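PDB 4U63: DNA photolyase from Agrobacterium tumefaciens, which probably repairs ultraviolet-damaged DNA by light-driven splitting of cyclobutane pyrimidine dimers, using a flavin (FAD) and a methenyltetrahydrofolate antenna that absorbs light. Local coordinates for residues L35-N40 and S82-K87; V47-P52 and G111-V116. All coordinates share one frame; numbering follows the deposited sequence.

Contact 1 of 2, residues L35-N40 and S82-K87; sequences LRLSDN and SSSLEK
With CG set beside its backbone N and opposite the carbonyl carbon (chi1 -51°), Leu37 sends its two methyls out of the loop to the helix; Leu85 takes a similar first torsion (chi1 -73°), which brings its CD2 back to meet one of them. Leu37 CD2 packs on Leu85 CD2 at 3.6 Å, the two side chains crossing at a slant, while Leu37 CD1 rests against Ser84 OG at 3.5 Å. Against a methyl that hydroxyl can make only van der Waals contact; its hydrogen bond goes back to Leu81 O in the same helix. Both segments belong to the Rossmann-like alpha/beta domain of the photolyase fold: the loop leads from strand 27-31 into helix 41-49, and the helix is 68-87. The loop is stiffened from inside. Asn40, the N-cap of helix 41-49, turns its ND2 to Arg36 O (2.8 Å), with that oxygen in its amide plane, and caps Leu43 N with OD1. Arg36 grips Asp39 O side-on in the plane of its guanidinium, NH2 at 3.0 Å and NE at 3.2 Å, both from one face of the carbonyl. Glu227 OE1 and OE2 take the backbone N-H groups of Leu37 and Ser38.

Contact 2 of 2, residues V47-P52 and G111-V116; sequences VEHGGP and GADTVV. With SO4 (sulfate ion), chain L.
His49 reaches across from the last turn of helix 41-49 to Asp113, just before strand 114-118, and to Thr114, its first residue. Val47 comes first in this turn, and its carbonyl O accepts from Gly50 N at 3.2 Å. In His49, CG lies opposite the backbone N (chi1 177°), and the imidazole is held at both nitrogens. His49 ND1 donates to Gly50 O at 2.7 Å, nearly straight and in the ring plane. His49 NE2 donates to Asp113 OD1, also at 2.7 Å but more bent, at 143°; it meets the syn lone pair, and ring and carboxylate stand 87° apart. The same OD1 of Asp113 accepts from Thr114 OG1 at 2.8 Å, from above the carboxylate plane. Thr114 OG1 also lies 3.3 Å from His49 NE2. With both nitrogens donating, the ring is probably protonated, and the nearby aspartate could balance its charge. Gly50 then leaves the helix with positive phi, a backbone shape that suits glycine. Gly51, again at positive phi, gives its N to sulfate O4 (2.9 Å); the ion, probably from the crystallisation liquor, is also bound by Thr24 OG1. Pro52 leads into strand 53-59 and pairs through its backbone with Val27. Strand 27-31 lies between strands 53-59 and 114-118 in the parallel sheet, and Val27 touches both His49 and Thr114.

In the fold
Both contacts lie in the sequence range 27-189 of the photolyase family, with centres about 17 Å apart and nearest atoms about 7 Å apart. Their segments alternate along the chain: 35-40, 47-52, 82-87, 111-116. In the beta-alpha-beta unit of strand 27-31, helix 41-49 and strand 53-59, both ends of the helix are fastened: contact 1 ties the loop before it to helix 68-87, and contact 2 ties its end to the start of strand 114-118, sheet neighbour of strand 27-31. Loop 35-40 also bonds to Gly267 and Ser270, so contact 1 lies where the sheet domain meets the later helical part; contact 2 lies farther from the chain's centre (about 31 Å against 21 Å, centre to centre).

Contact 1 of 2, residues L35-N40 and S82-K87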
# COMPACT_ATOMS: atom_id res chain seq x y z
N LEU A 35 5.61 12.01 2.12
CA LEU A 35 6.75 12.28 3.00
C LEU A 35 8.06 12.19 2.24
O LEU A 35 8.84 11.27 2.41
CB LEU A 35 6.72 11.34 4.21
CG LEU A 35 5.37 11.35 4.97
CD1 LEU A 35 5.46 10.46 6.20
CD2 LEU A 35 4.96 12.76 5.38
N ARG A 36 8.26 13.20 1.41
CA ARG A 36 9.42 13.30 0.53
C ARG A 36 9.69 14.77 0.23
O ARG A 36 8.77 15.61 0.29
CB ARG A 36 9.14 12.55 -0.77
CG ARG A 36 8.07 13.19 -1.65
CD ARG A 36 7.80 12.40 -2.92
NE ARG A 36 6.90 13.14 -3.80
CZ ARG A 36 5.57 13.14 -3.73
NH1 ARG A 36 4.92 12.41 -2.83
NH2 ARG A 36 4.88 13.88 -4.58
N LEU A 37 10.94 15.08 -0.11
CA LEU A 37 11.31 16.41 -0.61
C LEU A 37 11.40 16.46 -2.14
O LEU A 37 11.25 17.54 -2.72
CB LEU A 37 12.64 16.87 -0.00
CG LEU A 37 12.79 16.80 1.52
CD1 LEU A 37 14.12 17.42 1.94
CD2 LEU A 37 11.63 17.47 2.24
N SER A 38 11.65 15.32 -2.78
CA SER A 38 11.81 15.23 -4.23
C SER A 38 10.45 15.13 -4.92
O SER A 38 9.50 14.58 -4.37
CB SER A 38 12.66 14.03 -4.63
OG SER A 38 13.96 14.10 -4.08
N ASP A 39 10.40 15.65 -6.14
CA ASP A 39 9.19 15.68 -6.95
C ASP A 39 7.96 16.04 -6.09
O ASP A 39 6.93 15.37 -6.13
CB ASP A 39 9.00 14.35 -7.69
CG ASP A 39 8.09 14.48 -8.91
OD1 ASP A 39 8.05 15.58 -9.50
OD2 ASP A 39 7.43 13.49 -9.29
N ASN A 40 8.10 17.11 -5.32
CA ASN A 40 7.06 17.55 -4.39
C ASN A 40 6.63 18.95 -4.78
O ASN A 40 7.28 19.94 -4.41
CB ASN A 40 7.60 17.47 -2.95
CG ASN A 40 6.55 17.83 -1.92
OD1 ASN A 40 5.62 18.57 -2.19
ND2 ASN A 40 6.71 17.30 -0.71
N SER A 82 12.02 14.47 8.98
CA SER A 82 12.53 15.50 9.89
C SER A 82 14.02 15.71 9.68
O SER A 82 14.48 16.85 9.58
CB SER A 82 12.28 15.12 11.35
OG SER A 82 12.93 16.04 12.22
N SER A 83 14.77 14.61 9.60
CA SER A 83 16.21 14.68 9.39
C SER A 83 16.53 15.37 8.06
O SER A 83 17.40 16.23 8.00
CB SER A 83 16.84 13.28 9.44
OG SER A 83 18.24 13.35 9.28
N SER A 84 15.80 15.00 7.00
CA SER A 84 16.04 15.59 5.67
C SER A 84 15.71 17.09 5.66
O SER A 84 16.43 17.89 5.06
CB SER A 84 15.29 14.83 4.56
OG SER A 84 13.90 15.08 4.57
N LEU A 85 14.62 17.48 6.32
CA LEU A 85 14.25 18.90 6.42
C LEU A 85 15.29 19.72 7.20
O LEU A 85 15.62 20.85 6.81
CB LEU A 85 12.87 19.06 7.06
CG LEU A 85 11.69 18.67 6.18
CD1 LEU A 85 10.43 18.49 7.00
CD2 LEU A 85 11.47 19.70 5.07
N GLU A 86 15.81 19.15 8.28
CA GLU A 86 16.84 19.81 9.08
C GLU A 86 18.14 20.00 8.31
O GLU A 86 18.82 21.01 8.50
CB GLU A 86 17.04 19.09 10.40
CG GLU A 86 15.81 19.21 11.29
CD GLU A 86 16.04 18.79 12.73
OE1 GLU A 86 17.06 18.14 13.02
OE2 GLU A 86 15.17 19.14 13.56
N LYS A 87 18.47 19.03 7.46
CA LYS A 87 19.62 19.13 6.56
C LYS A 87 19.48 20.32 5.59
O LYS A 87 20.48 20.94 5.22
CB LYS A 87 19.77 17.81 5.79
CG LYS A 87 21.08 17.64 5.03
CD LYS A 87 21.20 16.23 4.45
CE LYS A 87 20.86 15.13 5.46
NZ LYS A 87 22.01 14.68 6.30

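Contact 2 of 2, residues V47-P52 and G111-V116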
# COMPACT_ATOMS: atom_id res chain seq x y z
N VAL A 47 8.69 27.10 -1.81
CA VAL A 47 9.99 27.72 -2.11
C VAL A 47 9.80 28.91 -3.06
O VAL A 47 10.37 29.98 -2.85
CB VAL A 47 11.00 26.70 -2.68
CG1 VAL A 47 12.27 27.38 -3.17
CG2 VAL A 47 11.34 25.67 -1.61
N GLU A 48 8.97 28.72 -4.09
CA GLU A 48 8.70 29.78 -5.06
C GLU A 48 8.00 30.97 -4.41
O GLU A 48 8.26 32.13 -4.76
CB GLU A 48 7.86 29.25 -6.23
CG GLU A 48 7.59 30.26 -7.34
CD GLU A 48 8.86 30.81 -7.98
OE1 GLU A 48 9.85 30.07 -8.12
OE2 GLU A 48 8.86 32.00 -8.36
N HIS A 49 7.11 30.67 -3.46
CA HIS A 49 6.41 31.69 -2.68
C HIS A 49 7.36 32.65 -1.96
O HIS A 49 7.06 33.84 -1.82
CB HIS A 49 5.51 30.96 -1.67
CG HIS A 49 4.77 31.85 -0.73
ND1 HIS A 49 5.36 32.45 0.37
CD2 HIS A 49 3.47 32.23 -0.71
CE1 HIS A 49 4.45 33.16 1.01
NE2 HIS A 49 3.30 33.05 0.37
N GLY A 50 8.50 32.14 -1.50
CA GLY A 50 9.43 32.95 -0.73
C GLY A 50 9.03 33.01 0.73
O GLY A 50 7.99 32.47 1.13
N GLY A 51 9.87 33.65 1.53
CA GLY A 51 9.64 33.75 2.96
C GLY A 51 9.84 32.43 3.69
O GLY A 51 10.18 31.42 3.06
N PRO A 52 9.64 32.43 5.02
CA PRO A 52 9.81 31.22 5.82
C PRO A 52 8.87 30.08 5.42
O PRO A 52 7.68 30.30 5.18
CB PRO A 52 9.50 31.68 7.24
CG PRO A 52 9.81 33.14 7.23
CD PRO A 52 9.37 33.60 5.88
N GLY A 111 2.12 34.30 10.96
CA GLY A 111 1.71 35.32 9.99
C GLY A 111 1.67 34.81 8.55
O GLY A 111 1.64 35.61 7.61
N ALA A 112 1.68 33.48 8.38
CA ALA A 112 1.64 32.87 7.05
C ALA A 112 0.41 33.33 6.28
O ALA A 112 -0.65 33.51 6.86
CB ALA A 112 1.64 31.35 7.16
N ASP A 113 0.57 33.53 4.97
CA ASP A 113 -0.56 33.92 4.13
C ASP A 113 -1.03 32.79 3.21
O ASP A 113 -1.99 32.95 2.48
CB ASP A 113 -0.24 35.19 3.32
CG ASP A 113 0.83 34.98 2.26
OD1 ASP A 113 1.31 33.83 2.09
OD2 ASP A 113 1.19 35.98 1.59
N THR A 114 -0.33 31.65 3.26
CA THR A 114 -0.59 30.54 2.36
C THR A 114 -0.42 29.20 3.06
O THR A 114 0.48 29.03 3.89
CB THR A 114 0.36 30.61 1.12
OG1 THR A 114 0.19 31.86 0.46
CG2 THR A 114 0.09 29.47 0.12
N VAL A 115 -1.30 28.26 2.72
CA VAL A 115 -1.14 26.87 3.09
C VAL A 115 -1.13 26.08 1.79
O VAL A 115 -1.99 26.27 0.94
CB VAL A 115 -2.29 26.34 3.97
CG1 VAL A 115 -2.02 24.88 4.34
CG2 VAL A 115 -2.46 27.19 5.22
N VAL A 116 -0.13 25.21 1.65
CA VAL A 116 -0.07 24.29 0.53
C VAL A 116 -0.06 22.84 0.99
O VAL A 116 0.41 22.52 2.09
CB VAL A 116 1.15 24.55 -0.38
CG1 VAL A 116 1.07 25.95 -0.98
CG2 VAL A 116 2.46 24.35 0.38
S SO4 L . 12.19 35.97 0.24
O1 SO4 L . 13.42 36.53 -0.38
O2 SO4 L . 11.93 36.68 1.50
O3 SO4 L . 11.04 36.15 -0.67
O4 SO4 L . 12.41 34.55 0.53